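Local coordinates for protein glycosyl hydrolase (PDB 5NDX) that probably hydrolyses O-glycosidic bonds as a family 39 glycosidase, being the bacterial orthologue of human alpha-L-iduronidase, at residues Gln112-Arg115 against Trp116-Leu119; Tyr131-Asp134 against Glu135-Trp139; Thr160-Tyr163 against Asp164-Ala168; Arg193-Met196 against Ala197-Asp200; Gln294-Arg297 against Arg298-Pro302. The protein carries 2 engineered substitutions. All blocks are in the same frame, centred on the assembly; numbering follows the deposited sequence.

Contact 1 (Gln112-Arg115 against Trp116-Leu119)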
loop_
_atom_site.group_PDB
_atom_site.type_symbol
_atom_site.label_atom_id
_atom_site.label_comp_id
_atom_site.label_asym_id
_atom_site.label_seq_id
_atom_site.Cartn_x
_atom_site.Cartn_y
_atom_site.Cartn_z
ATOM N N GLN A 112 -33.792 -8.423 12.730
ATOM C CA GLN A 112 -32.529 -7.712 12.633
ATOM C C GLN A 112 -31.669 -8.236 11.474
ATOM O O GLN A 112 -31.126 -7.449 10.704
ATOM C CB GLN A 112 -31.779 -7.805 13.932
ATOM C CG GLN A 112 -32.574 -7.216 15.095
ATOM C CD GLN A 112 -31.693 -6.924 16.265
ATOM O OE1 GLN A 112 -32.122 -6.859 17.412
ATOM N NE2 GLN A 112 -30.441 -6.765 15.981
ATOM N N VAL A 113 -31.607 -9.558 11.334
ATOM C CA VAL A 113 -30.917 -10.200 10.218
ATOM C C VAL A 113 -31.420 -9.635 8.909
ATOM O O VAL A 113 -30.607 -9.276 8.044
ATOM C CB VAL A 113 -31.057 -11.744 10.244
ATOM C CG1 VAL A 113 -30.489 -12.401 8.987
ATOM C CG2 VAL A 113 -30.351 -12.305 11.472
ATOM N N ARG A 114 -32.744 -9.555 8.771
ATOM C CA ARG A 114 -33.386 -8.987 7.572
ATOM C C ARG A 114 -33.156 -7.475 7.382
ATOM O O ARG A 114 -33.065 -6.995 6.254
ATOM C CB ARG A 114 -34.900 -9.287 7.554
ATOM C CG ARG A 114 -35.250 -10.586 6.841
ATOM C CD ARG A 114 -36.767 -10.852 6.685
ATOM N NE ARG A 114 -37.063 -12.080 7.417
ATOM C CZ ARG A 114 -37.417 -12.165 8.697
ATOM N NH1 ARG A 114 -37.672 -11.093 9.442
ATOM N NH2 ARG A 114 -37.566 -13.359 9.224
ATOM N N ARG A 115 -33.111 -6.745 8.484
ATOM C CA ARG A 115 -32.775 -5.333 8.483
ATOM C C ARG A 115 -31.283 -5.096 8.010
ATOM O O ARG A 115 -31.008 -4.174 7.236
ATOM C CB ARG A 115 -33.031 -4.788 9.889
ATOM C CG ARG A 115 -32.878 -3.288 10.070
ATOM C CD ARG A 115 -33.633 -2.707 11.287
ATOM N NE ARG A 115 -33.368 -1.255 11.431
ATOM C CZ ARG A 115 -33.789 -0.288 10.585
ATOM N NH1 ARG A 115 -34.528 -0.565 9.503
ATOM N NH2 ARG A 115 -33.474 0.992 10.808
ATOM N N TRP A 116 -30.367 -5.956 8.458
ATOM C CA TRP A 116 -28.970 -5.951 8.023
ATOM C C TRP A 116 -28.860 -6.224 6.523
ATOM O O TRP A 116 -28.199 -5.467 5.814
ATOM C CB TRP A 116 -28.109 -6.957 8.804
ATOM C CG TRP A 116 -26.658 -6.797 8.487
ATOM C CD1 TRP A 116 -25.928 -7.518 7.582
ATOM C CD2 TRP A 116 -25.768 -5.827 9.047
ATOM N NE1 TRP A 116 -24.631 -7.074 7.563
ATOM C CE2 TRP A 116 -24.504 -6.023 8.437
ATOM C CE3 TRP A 116 -25.913 -4.802 9.990
ATOM C CZ2 TRP A 116 -23.380 -5.231 8.757
ATOM C CZ3 TRP A 116 -24.787 -4.023 10.329
ATOM C CH2 TRP A 116 -23.536 -4.253 9.715
ATOM N N ARG A 117 -29.541 -7.273 6.052
ATOM C CA ARG A 117 -29.656 -7.551 4.625
ATOM C C ARG A 117 -30.090 -6.294 3.865
ATOM O O ARG A 117 -29.495 -5.924 2.815
ATOM C CB ARG A 117 -30.598 -8.718 4.362
ATOM C CG ARG A 117 -30.854 -9.025 2.881
ATOM C CD ARG A 117 -32.242 -9.657 2.643
ATOM N NE ARG A 117 -33.348 -8.796 3.093
ATOM C CZ ARG A 117 -34.593 -9.220 3.416
ATOM N NH1 ARG A 117 -34.944 -10.506 3.342
ATOM N NH2 ARG A 117 -35.502 -8.352 3.844
ATOM N N ASP A 118 -31.083 -5.610 4.408
ATOM C CA ASP A 118 -31.623 -4.440 3.723
ATOM C C ASP A 118 -30.631 -3.278 3.724
ATOM O O ASP A 118 -30.588 -2.542 2.770
ATOM C CB ASP A 118 -32.948 -3.995 4.341
ATOM C CG ASP A 118 -34.099 -5.001 4.098
ATOM O OD1 ASP A 118 -34.017 -5.885 3.207
ATOM O OD2 ASP A 118 -35.099 -4.867 4.814
ATOM N N LEU A 119 -29.863 -3.119 4.800
ATOM C CA LEU A 119 -28.781 -2.121 4.857
ATOM C C LEU A 119 -27.726 -2.361 3.736
ATOM O O LEU A 119 -27.378 -1.457 2.978
ATOM C CB LEU A 119 -28.157 -2.133 6.247
ATOM C CG LEU A 119 -26.830 -1.397 6.379
ATOM C CD1 LEU A 119 -27.019 0.072 6.034
ATOM C CD2 LEU A 119 -26.311 -1.603 7.783
#
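D118 OD1 is gripped by two nitrogens of R117, whose guanidinium in turn lies with one face against the stem of R114, a turn earlier in the helix. The grip is side-on: R117 NE stands 3.0 Å and R117 NH2 2.9 Å from D118 OD1, both coming from one face of the carboxylate plane, while the oxygen lies close to the plane of the guanidinium. This salt bridge between neighbours fixes the rotation of the R117 head, and R117 NH1 ends 3.5 Å from R114 CG. R117 sets out with CG anti to the backbone N (chi1 176°) and bends at chi3 to bring its head round to R114. The two arginine chains run side by side, their guanidinium planes 57° apart, and R114 NH1 takes its own salt bridge to D111. Beneath them runs the regular i to i+4 ladder, the shortest rung being W116 N to Q112 O at 2.8 Å. The other side of helix 110-131, an outer helix of the TIM barrel, faces inward: V113 and W116 pack on helix 155-171, W116 also meets the rings of Y62, F104 and Y162, and R115 and L119 touch Y73 of strand 73-74.

Contact 2 (Tyr131-Asp134 against Glu135-Trp139)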
loop_
_atom_site.group_PDB
_atom_site.type_symbol
_atom_site.label_atom_id
_atom_site.label_comp_id
_atom_site.label_asym_id
_atom_site.label_seq_id
_atom_site.Cartn_x
_atom_site.Cartn_y
_atom_site.Cartn_z
ATOM N N TYR A 131 -21.871 6.209 -8.230
ATOM C CA TYR A 131 -20.622 6.049 -8.969
ATOM C C TYR A 131 -20.709 5.247 -10.250
ATOM O O TYR A 131 -19.758 5.239 -11.002
ATOM C CB TYR A 131 -19.569 5.359 -8.092
ATOM C CG TYR A 131 -19.354 6.006 -6.760
ATOM C CD1 TYR A 131 -19.030 7.348 -6.667
ATOM C CD2 TYR A 131 -19.449 5.266 -5.596
ATOM C CE1 TYR A 131 -18.842 7.954 -5.419
ATOM C CE2 TYR A 131 -19.259 5.844 -4.363
ATOM C CZ TYR A 131 -18.940 7.186 -4.272
ATOM O OH TYR A 131 -18.776 7.746 -3.029
ATOM N N GLY A 132 -21.822 4.568 -10.499
ATOM C CA GLY A 132 -21.924 3.622 -11.624
ATOM C C GLY A 132 -21.677 2.209 -11.133
ATOM O O GLY A 132 -20.836 1.968 -10.203
ATOM N N MET A 133 -22.408 1.274 -11.725
ATOM C CA MET A 133 -22.274 -0.124 -11.358
ATOM C C MET A 133 -20.924 -0.718 -11.816
ATOM O O MET A 133 -20.424 -1.625 -11.169
ATOM C CB MET A 133 -23.490 -0.965 -11.826
ATOM C CG MET A 133 -24.785 -0.822 -10.944
ATOM S SD MET A 133 -24.908 -1.472 -9.220
ATOM C CE MET A 133 -24.255 -3.159 -9.163
ATOM N N ASP A 134 -20.335 -0.219 -12.887
ATOM C CA ASP A 134 -18.985 -0.616 -13.247
ATOM C C ASP A 134 -18.010 -0.355 -12.055
ATOM O O ASP A 134 -17.273 -1.271 -11.697
ATOM C CB ASP A 134 -18.517 0.090 -14.523
ATOM C CG ASP A 134 -19.173 -0.486 -15.794
ATOM O OD1 ASP A 134 -19.885 -1.537 -15.710
ATOM O OD2 ASP A 134 -18.965 0.110 -16.886
ATOM N N GLU A 135 -18.102 0.827 -11.411
ATOM C CA GLU A 135 -17.261 1.154 -10.244
ATOM C C GLU A 135 -17.506 0.169 -9.136
ATOM O O GLU A 135 -16.542 -0.414 -8.639
ATOM C CB GLU A 135 -17.425 2.603 -9.754
ATOM C CG GLU A 135 -16.669 2.963 -8.459
ATOM C CD GLU A 135 -15.151 2.885 -8.573
ATOM O OE1 GLU A 135 -14.629 3.107 -9.654
ATOM O OE2 GLU A 135 -14.461 2.577 -7.580
ATOM N N LEU A 136 -18.774 -0.061 -8.788
ATOM C CA LEU A 136 -19.109 -1.006 -7.712
ATOM C C LEU A 136 -18.541 -2.410 -7.882
ATOM O O LEU A 136 -18.089 -3.062 -6.922
ATOM C CB LEU A 136 -20.629 -1.116 -7.529
ATOM C CG LEU A 136 -21.239 -0.573 -6.251
ATOM C CD1 LEU A 136 -21.032 -1.519 -5.136
ATOM C CD2 LEU A 136 -20.663 0.773 -5.865
ATOM N N ARG A 137 -18.614 -2.881 -9.107
ATOM C CA ARG A 137 -18.165 -4.194 -9.428
ATOM C C ARG A 137 -16.648 -4.341 -9.336
ATOM O O ARG A 137 -16.205 -5.445 -9.417
ATOM C CB ARG A 137 -18.614 -4.605 -10.854
ATOM C CG ARG A 137 -20.085 -4.974 -10.919
ATOM C CD ARG A 137 -20.517 -5.286 -12.347
ATOM N NE ARG A 137 -21.741 -4.584 -12.723
ATOM C CZ ARG A 137 -22.938 -5.132 -12.965
ATOM N NH1 ARG A 137 -23.158 -6.440 -12.846
ATOM N NH2 ARG A 137 -23.963 -4.352 -13.312
ATOM N N THR A 138 -15.882 -3.251 -9.262
ATOM C CA THR A 138 -14.427 -3.327 -9.033
ATOM C C THR A 138 -14.086 -3.432 -7.529
ATOM O O THR A 138 -12.893 -3.602 -7.183
ATOM C CB THR A 138 -13.660 -2.135 -9.651
ATOM O OG1 THR A 138 -13.966 -0.925 -8.935
ATOM C CG2 THR A 138 -13.927 -1.992 -11.232
ATOM N N TRP A 139 -15.101 -3.362 -6.647
ATOM C CA TRP A 139 -14.870 -3.407 -5.213
ATOM C C TRP A 139 -14.880 -4.849 -4.744
ATOM O O TRP A 139 -15.244 -5.726 -5.520
ATOM C CB TRP A 139 -15.898 -2.632 -4.461
ATOM C CG TRP A 139 -15.957 -1.173 -4.765
ATOM C CD1 TRP A 139 -15.239 -0.489 -5.670
ATOM C CD2 TRP A 139 -16.868 -0.243 -4.179
ATOM N NE1 TRP A 139 -15.630 0.842 -5.686
ATOM C CE2 TRP A 139 -16.619 1.014 -4.758
ATOM C CE3 TRP A 139 -17.822 -0.335 -3.151
ATOM C CZ2 TRP A 139 -17.319 2.155 -4.390
ATOM C CZ3 TRP A 139 -18.512 0.815 -2.778
ATOM C CH2 TRP A 139 -18.266 2.029 -3.396
HETATM O O HOH W 1 -18.922 3.167 -13.129
#
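Y131 swings its ring out with CG anti to its carbonyl carbon (chi1 -53°), and E135, its CG anti to the backbone N, bends at chi2 (64°) so that its methylene CG rests 3.8 Å from Y131 CB while its carboxylate reaches on to W139. This is the join between helix 110-131, the short helix 133-136 and barrel strand 140-142 of the TIM fold, closed by a type I beta turn from L136 to W139. W139 NE1 gives a nearly straight hydrogen bond of 2.8 Å to E135 OE2, which lies in the indole plane and is met on its anti side. The bond holds the indole in place, and the W139 and Y131 side chains cross at about a right angle, with W139 CZ2 4.0 Å from Y131 CD2. L136 CD2 lies over one indole face, and Y131 OH ties the corner to D83 of helix 76-87. G132 makes the bend with positive phi, where a side chain would be jammed against the carbonyl before it. R137 runs back over M133, NH2 against CB, before pairing with D174. E135 O takes two donors, T138 N at 3.0 Å and T138 OG1 at 2.6 Å, the hydroxyl lying on a lone pair. One water joins the segments, giving to Y131 O at 3.1 Å and accepting from E135 N at 3.0 Å.

Contact 3 (Thr160-Tyr163 against Asp164-Ala168)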
loop_
_atom_site.group_PDB
_atom_site.type_symbol
_atom_site.label_atom_id
_atom_site.label_comp_id
_atom_site.label_asym_id
_atom_site.label_seq_id
_atom_site.Cartn_x
_atom_site.Cartn_y
_atom_site.Cartn_z
ATOM N N THR A 160 -22.963 -16.553 11.452
ATOM C CA THR A 160 -23.354 -17.270 10.265
ATOM C C THR A 160 -24.635 -16.680 9.623
ATOM O O THR A 160 -24.785 -16.668 8.400
ATOM C CB THR A 160 -23.392 -18.777 10.627
ATOM O OG1 THR A 160 -22.859 -19.544 9.559
ATOM C CG2 THR A 160 -24.760 -19.269 11.015
ATOM N N ASN A 161 -25.547 -16.150 10.438
ATOM C CA ASN A 161 -26.740 -15.430 9.933
ATOM C C ASN A 161 -26.371 -14.058 9.344
ATOM O O ASN A 161 -26.977 -13.596 8.388
ATOM C CB ASN A 161 -27.734 -15.120 11.064
ATOM C CG ASN A 161 -28.414 -16.343 11.649
ATOM O OD1 ASN A 161 -28.467 -17.429 11.061
ATOM N ND2 ASN A 161 -28.977 -16.138 12.816
ATOM N N TYR A 162 -25.470 -13.377 10.037
ATOM C CA TYR A 162 -24.855 -12.133 9.556
ATOM C C TYR A 162 -24.234 -12.311 8.155
ATOM O O TYR A 162 -24.504 -11.500 7.255
ATOM C CB TYR A 162 -23.864 -11.604 10.605
ATOM C CG TYR A 162 -22.794 -10.697 10.041
ATOM C CD1 TYR A 162 -23.051 -9.342 9.767
ATOM C CD2 TYR A 162 -21.536 -11.193 9.773
ATOM C CE1 TYR A 162 -22.066 -8.520 9.240
ATOM C CE2 TYR A 162 -20.549 -10.387 9.247
ATOM C CZ TYR A 162 -20.830 -9.060 8.957
ATOM O OH TYR A 162 -19.824 -8.309 8.437
ATOM N N TYR A 163 -23.460 -13.380 7.962
ATOM C CA TYR A 163 -22.879 -13.725 6.635
ATOM C C TYR A 163 -23.986 -13.903 5.584
ATOM O O TYR A 163 -23.957 -13.305 4.489
ATOM C CB TYR A 163 -21.977 -14.982 6.711
ATOM C CG TYR A 163 -21.219 -15.188 5.437
ATOM C CD1 TYR A 163 -20.029 -14.492 5.202
ATOM C CD2 TYR A 163 -21.741 -15.948 4.416
ATOM C CE1 TYR A 163 -19.365 -14.586 3.997
ATOM C CE2 TYR A 163 -21.098 -16.060 3.214
ATOM C CZ TYR A 163 -19.893 -15.371 2.999
ATOM O OH TYR A 163 -19.240 -15.443 1.785
ATOM N N ASP A 164 -25.005 -14.682 5.952
ATOM C CA ASP A 164 -26.183 -14.915 5.100
ATOM C C ASP A 164 -26.829 -13.634 4.650
ATOM O O ASP A 164 -27.225 -13.511 3.509
ATOM C CB ASP A 164 -27.244 -15.747 5.849
ATOM C CG ASP A 164 -26.801 -17.169 6.126
ATOM O OD1 ASP A 164 -26.021 -17.710 5.329
ATOM O OD2 ASP A 164 -27.257 -17.766 7.139
ATOM N N ALA A 165 -26.944 -12.698 5.581
ATOM C CA ALA A 165 -27.586 -11.399 5.344
ATOM C C ALA A 165 -26.737 -10.518 4.423
ATOM O O ALA A 165 -27.276 -9.856 3.510
ATOM C CB ALA A 165 -27.814 -10.700 6.678
ATOM N N CYS A 166 -25.415 -10.494 4.681
ATOM C CA CYS A 166 -24.478 -9.837 3.747
ATOM C C CYS A 166 -24.654 -10.356 2.322
ATOM O O CYS A 166 -24.799 -9.564 1.412
ATOM C CB CYS A 166 -23.019 -10.051 4.169
ATOM S SG CYS A 166 -22.625 -9.214 5.687
ATOM N N VAL A 167 -24.639 -11.682 2.151
ATOM C CA VAL A 167 -24.725 -12.297 0.822
ATOM C C VAL A 167 -26.082 -12.030 0.187
ATOM O O VAL A 167 -26.157 -11.667 -1.019
ATOM C CB VAL A 167 -24.445 -13.819 0.872
ATOM C CG1 VAL A 167 -24.923 -14.550 -0.383
ATOM C CG2 VAL A 167 -22.958 -14.069 1.072
ATOM N N ALA A 168 -27.159 -12.226 0.956
ATOM C CA ALA A 168 -28.519 -11.932 0.385
ATOM C C ALA A 168 -28.635 -10.437 0.057
ATOM O O ALA A 168 -29.251 -10.059 -0.943
ATOM C CB ALA A 168 -29.616 -12.340 1.351
#
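Y162 turns one ring face to the sulfur of C166, while Y163, the next residue along, slants across V167, so two tyrosines leave the helix in different directions and each meets the residue one turn ahead. The helix, 155-171, is the crossover of the beta-alpha-beta unit between strands 140-142 and 179-184 of the TIM barrel. C166 SG sits 4.0 Å from the centroid of the Y162 ring and 24° off its normal, a cysteine sulfur-aromatic contact displaced toward the rim on the CE1 and CZ side. Y162 has CG anti to the backbone N (chi1 157°), which carries the ring forward to that sulfur. The Y163 ring approaches V167 obliquely, with CE2 3.5 Å from V167 CG2, and its hydroxyl bonds to R213 O. Replacing Y163 with an alanine would probably leave V167 CG2 without its aromatic neighbour and R213 O without the hydroxyl that reaches it. N161 and D164 point polar groups past each other with their planes 36° apart; N161 ND2 bonds to Y107 O. Four i to i+4 bonds join the two segments, the one from C166 N to Y162 O being almost straight. In this buried setting the amide of C205, bonded to D164 OD2, probably eases the approach of two acceptors, D164 OD2 standing 3.0 Å from T160 O.

Contact 4 (Arg193-Met196 against Ala197-Asp200)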
loop_
_atom_site.group_PDB
_atom_site.type_symbol
_atom_site.label_atom_id
_atom_site.label_comp_id
_atom_site.label_asym_id
_atom_site.label_seq_id
_atom_site.Cartn_x
_atom_site.Cartn_y
_atom_site.Cartn_z
ATOM N N ARG A 193 -13.543 -21.874 11.362
ATOM C CA ARG A 193 -14.007 -23.239 11.073
ATOM C C ARG A 193 -15.488 -23.288 10.855
ATOM O O ARG A 193 -15.954 -23.945 9.920
ATOM C CB ARG A 193 -13.599 -24.204 12.178
ATOM C CG ARG A 193 -12.105 -24.455 12.158
ATOM C CD ARG A 193 -11.663 -25.581 13.095
ATOM N NE ARG A 193 -11.244 -25.015 14.362
ATOM C CZ ARG A 193 -11.883 -25.083 15.532
ATOM N NH1 ARG A 193 -11.350 -24.476 16.591
ATOM N NH2 ARG A 193 -13.026 -25.735 15.680
ATOM N N ALA A 194 -16.216 -22.537 11.670
ATOM C CA ALA A 194 -17.670 -22.467 11.528
ATOM C C ALA A 194 -18.117 -21.876 10.202
ATOM O O ALA A 194 -19.074 -22.368 9.594
ATOM C CB ALA A 194 -18.272 -21.684 12.683
ATOM N N LEU A 195 -17.444 -20.834 9.709
ATOM C CA LEU A 195 -17.923 -20.196 8.475
ATOM C C LEU A 195 -17.656 -21.108 7.285
ATOM O O LEU A 195 -18.442 -21.196 6.342
ATOM C CB LEU A 195 -17.274 -18.836 8.281
ATOM C CG LEU A 195 -17.870 -17.740 7.366
ATOM C CD1 LEU A 195 -17.010 -17.431 6.152
ATOM C CD2 LEU A 195 -19.316 -17.912 6.955
ATOM N N MET A 196 -16.521 -21.782 7.336
ATOM C CA MET A 196 -16.147 -22.712 6.296
ATOM C C MET A 196 -17.149 -23.879 6.229
ATOM O O MET A 196 -17.577 -24.240 5.137
ATOM C CB MET A 196 -14.722 -23.224 6.547
ATOM C CG MET A 196 -13.639 -22.114 6.501
ATOM S SD MET A 196 -13.829 -20.818 5.246
ATOM C CE MET A 196 -13.066 -21.740 4.017
ATOM N N ALA A 197 -17.500 -24.444 7.395
ATOM C CA ALA A 197 -18.547 -25.484 7.478
ATOM C C ALA A 197 -19.863 -24.953 6.908
ATOM O O ALA A 197 -20.453 -25.564 6.020
ATOM C CB ALA A 197 -18.736 -25.964 8.922
ATOM N N HIS A 198 -20.268 -23.774 7.371
ATOM C CA HIS A 198 -21.481 -23.134 6.859
ATOM C C HIS A 198 -21.500 -22.906 5.366
ATOM O O HIS A 198 -22.533 -23.110 4.722
ATOM C CB HIS A 198 -21.709 -21.816 7.578
ATOM C CG HIS A 198 -23.044 -21.213 7.319
ATOM N ND1 HIS A 198 -23.203 -20.080 6.563
ATOM C CD2 HIS A 198 -24.288 -21.584 7.713
ATOM C CE1 HIS A 198 -24.484 -19.783 6.488
ATOM N NE2 HIS A 198 -25.167 -20.678 7.178
ATOM N N CYS A 199 -20.385 -22.459 4.796
ATOM C CA CYS A 199 -20.327 -22.191 3.344
ATOM C C CYS A 199 -20.130 -23.453 2.509
ATOM O O CYS A 199 -20.402 -23.444 1.326
ATOM C CB CYS A 199 -19.211 -21.169 3.017
ATOM S SG CYS A 199 -19.607 -19.495 3.593
ATOM N N ASP A 200 -19.644 -24.525 3.119
ATOM C CA ASP A 200 -19.448 -25.788 2.427
ATOM C C ASP A 200 -20.740 -26.650 2.325
ATOM O O ASP A 200 -21.279 -26.805 1.261
ATOM C CB ASP A 200 -18.352 -26.577 3.125
ATOM C CG ASP A 200 -17.998 -27.846 2.398
ATOM O OD1 ASP A 200 -18.231 -27.962 1.197
ATOM O OD2 ASP A 200 -17.424 -28.719 3.021
#
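L195 and C199 meet one turn apart on helix 190-200, the beta-alpha-beta crossover between TIM-barrel strands 179-184 and 216-219, L195 CD2 touching C199 SG at 3.7 Å. L195 leaves with CG anti to the backbone N (chi1 -160°) and then takes an unusual second torsion of -114°, which swings CD2 forward to the sulfur. C199 answers with SG beside its own backbone N, 3.4 Å from L195 O. M196 folds back through chi2 and chi3, and its side chain packs on L249 of helix 235-252. H198 turns its imidazole toward helix 155-171, where it lies beside T160 and D164. Along the backbone, bonds run from A197 N to R193 O and on to D200 N to M196 O, the last clearly bent at 134° as the helix ends. D200 lies at that carboxyl end, where its negative charge would probably be unwelcome; the salt bridge to R255 is likely to offset it. Main-chain bonds and one apolar touch thus join the segments, while D200 pairs its charge with R255.

Contact 5 (Gln294-Arg297 against Arg298-Pro302). With SO4 (sulfate ion), chain E.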
loop_
_atom_site.group_PDB
_atom_site.type_symbol
_atom_site.label_atom_id
_atom_site.label_comp_id
_atom_site.label_asym_id
_atom_site.label_seq_id
_atom_site.Cartn_x
_atom_site.Cartn_y
_atom_site.Cartn_z
ATOM N N GLN A 294 8.475 -14.150 -0.328
ATOM C CA GLN A 294 8.161 -15.450 0.230
ATOM C C GLN A 294 6.786 -15.976 -0.238
ATOM O O GLN A 294 6.637 -17.167 -0.537
ATOM C CB GLN A 294 8.183 -15.417 1.768
ATOM C CG GLN A 294 9.565 -15.286 2.380
ATOM C CD GLN A 294 9.520 -14.865 3.853
ATOM O OE1 GLN A 294 8.512 -14.434 4.374
ATOM N NE2 GLN A 294 10.636 -14.921 4.488
ATOM N N HIS A 295 5.779 -15.117 -0.253
ATOM C CA HIS A 295 4.484 -15.527 -0.774
ATOM C C HIS A 295 4.576 -15.900 -2.269
ATOM O O HIS A 295 3.992 -16.894 -2.703
ATOM C CB HIS A 295 3.435 -14.430 -0.565
ATOM C CG HIS A 295 2.888 -14.399 0.812
ATOM N ND1 HIS A 295 3.594 -13.878 1.874
ATOM C CD2 HIS A 295 1.697 -14.827 1.312
ATOM C CE1 HIS A 295 2.872 -14.009 2.977
ATOM N NE2 HIS A 295 1.714 -14.574 2.661
ATOM N N ASP A 296 5.308 -15.112 -3.044
ATOM C CA ASP A 296 5.463 -15.396 -4.455
ATOM C C ASP A 296 6.194 -16.744 -4.690
ATOM O O ASP A 296 5.726 -17.575 -5.477
ATOM C CB ASP A 296 6.192 -14.260 -5.178
ATOM C CG ASP A 296 6.182 -14.435 -6.693
ATOM O OD1 ASP A 296 5.110 -14.395 -7.353
ATOM O OD2 ASP A 296 7.267 -14.598 -7.219
ATOM N N ARG A 297 7.299 -16.952 -3.998
ATOM C CA ARG A 297 8.128 -18.118 -4.212
ATOM C C ARG A 297 7.538 -19.417 -3.581
ATOM O O ARG A 297 7.653 -20.476 -4.158
ATOM C CB ARG A 297 9.520 -17.845 -3.691
ATOM C CG ARG A 297 10.475 -19.049 -3.724
ATOM C CD ARG A 297 11.900 -18.654 -3.397
ATOM N NE ARG A 297 11.934 -17.718 -2.253
ATOM C CZ ARG A 297 11.857 -18.050 -0.966
ATOM N NH1 ARG A 297 11.843 -19.319 -0.584
ATOM N NH2 ARG A 297 11.836 -17.100 -0.052
ATOM N N ARG A 298 6.918 -19.332 -2.425
ATOM C CA ARG A 298 6.469 -20.507 -1.678
ATOM C C ARG A 298 4.995 -20.836 -1.858
ATOM O O ARG A 298 4.591 -21.978 -1.581
ATOM C CB ARG A 298 6.756 -20.335 -0.174
ATOM C CG ARG A 298 8.247 -20.196 0.134
ATOM C CD ARG A 298 8.568 -20.112 1.646
ATOM N NE ARG A 298 8.017 -21.284 2.306
ATOM C CZ ARG A 298 7.568 -21.369 3.555
ATOM N NH1 ARG A 298 7.636 -20.368 4.412
ATOM N NH2 ARG A 298 6.998 -22.482 3.953
ATOM N N ILE A 299 4.167 -19.855 -2.256
ATOM C CA ILE A 299 2.761 -20.126 -2.444
ATOM C C ILE A 299 2.357 -20.067 -3.943
ATOM O O ILE A 299 1.790 -21.033 -4.467
ATOM C CB ILE A 299 1.844 -19.250 -1.570
ATOM C CG1 ILE A 299 2.204 -19.408 -0.090
ATOM C CG2 ILE A 299 0.390 -19.707 -1.725
ATOM C CD1 ILE A 299 1.336 -18.580 0.860
ATOM N N ILE A 300 2.660 -18.962 -4.611
ATOM C CA ILE A 300 2.127 -18.689 -5.933
ATOM C C ILE A 300 2.857 -19.485 -6.994
ATOM O O ILE A 300 2.212 -20.161 -7.761
ATOM C CB ILE A 300 2.166 -17.205 -6.261
ATOM C CG1 ILE A 300 1.271 -16.457 -5.274
ATOM C CG2 ILE A 300 1.725 -16.955 -7.708
ATOM C CD1 ILE A 300 1.415 -14.962 -5.322
ATOM N N ALA A 301 4.184 -19.418 -7.025
ATOM C CA ALA A 301 4.942 -20.104 -8.031
ATOM C C ALA A 301 4.695 -21.621 -8.091
ATOM O O ALA A 301 4.464 -22.116 -9.166
ATOM C CB ALA A 301 6.416 -19.834 -7.903
ATOM N N PRO A 302 4.749 -22.339 -6.960
ATOM C CA PRO A 302 4.445 -23.779 -6.997
ATOM C C PRO A 302 2.965 -24.073 -7.009
ATOM O O PRO A 302 2.594 -25.215 -6.908
ATOM C CB PRO A 302 5.053 -24.314 -5.679
ATOM C CG PRO A 302 5.346 -23.120 -4.821
ATOM C CD PRO A 302 5.042 -21.872 -5.593
HETATM S S SO4 E . 12.018 -22.516 -2.561
HETATM O O1 SO4 E . 13.480 -22.435 -2.358
HETATM O O2 SO4 E . 11.704 -22.174 -3.972
HETATM O O3 SO4 E . 11.555 -23.892 -2.258
HETATM O O4 SO4 E . 11.340 -21.599 -1.623
#
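H295 O receives two amides at once, I299 N at 3.0 Å and I300 N at 3.1 Å, where helix 282-300 widens into a pi-type turn before barrel strand 307-310 of the TIM fold. I300 N comes nearly along the C=O axis, whereas I299 N stands above the carbonyl plane. The wide register continues with A301 N bonded to D296 O at 2.9 Å. In side-chain packing, H295 and I299 lie side by side, H295 CD2 3.8 Å from I299 CD1, next to F307. The charged groups pair outside the segments: R298 with D240, D296 with R16, and R297 with E293 and D391. R297 bends at chi3 (43°), and its NH1 holds O4 of a sulfate, probably from the crystallisation liquor, at 2.6 Å. A leucine in place of R297 is likely to deprive E293 and D391 of their positive mate and the sulfate of this hydrogen bond. P302, with no N-H to give, sets its CD 3.3 Å from R297 O.

In the fold
Contacts 1, 3 and 4 sit on three neighbouring outer helices of the TIM barrel, with contact 3 in the middle, its centre about 9 Å from that of contact 1 and about 12 Å from that of contact 4. W116 NE1 approaches C166 SG to 3.5 Å, and Y163 CG approaches L195 CD2 to 3.7 Å. Contact 2 lies on the short helix following that of contact 1, centres about 22 Å apart; contact 5 is about 15 Å from contact 4 at the nearest atoms. Bound 8U8 molecules lie about 7 Å from the side chain of T138 and 10 Å from that of I300. The Y162 side chain is about 10 Å from that of Q146, engineered at the predicted proton-donor position.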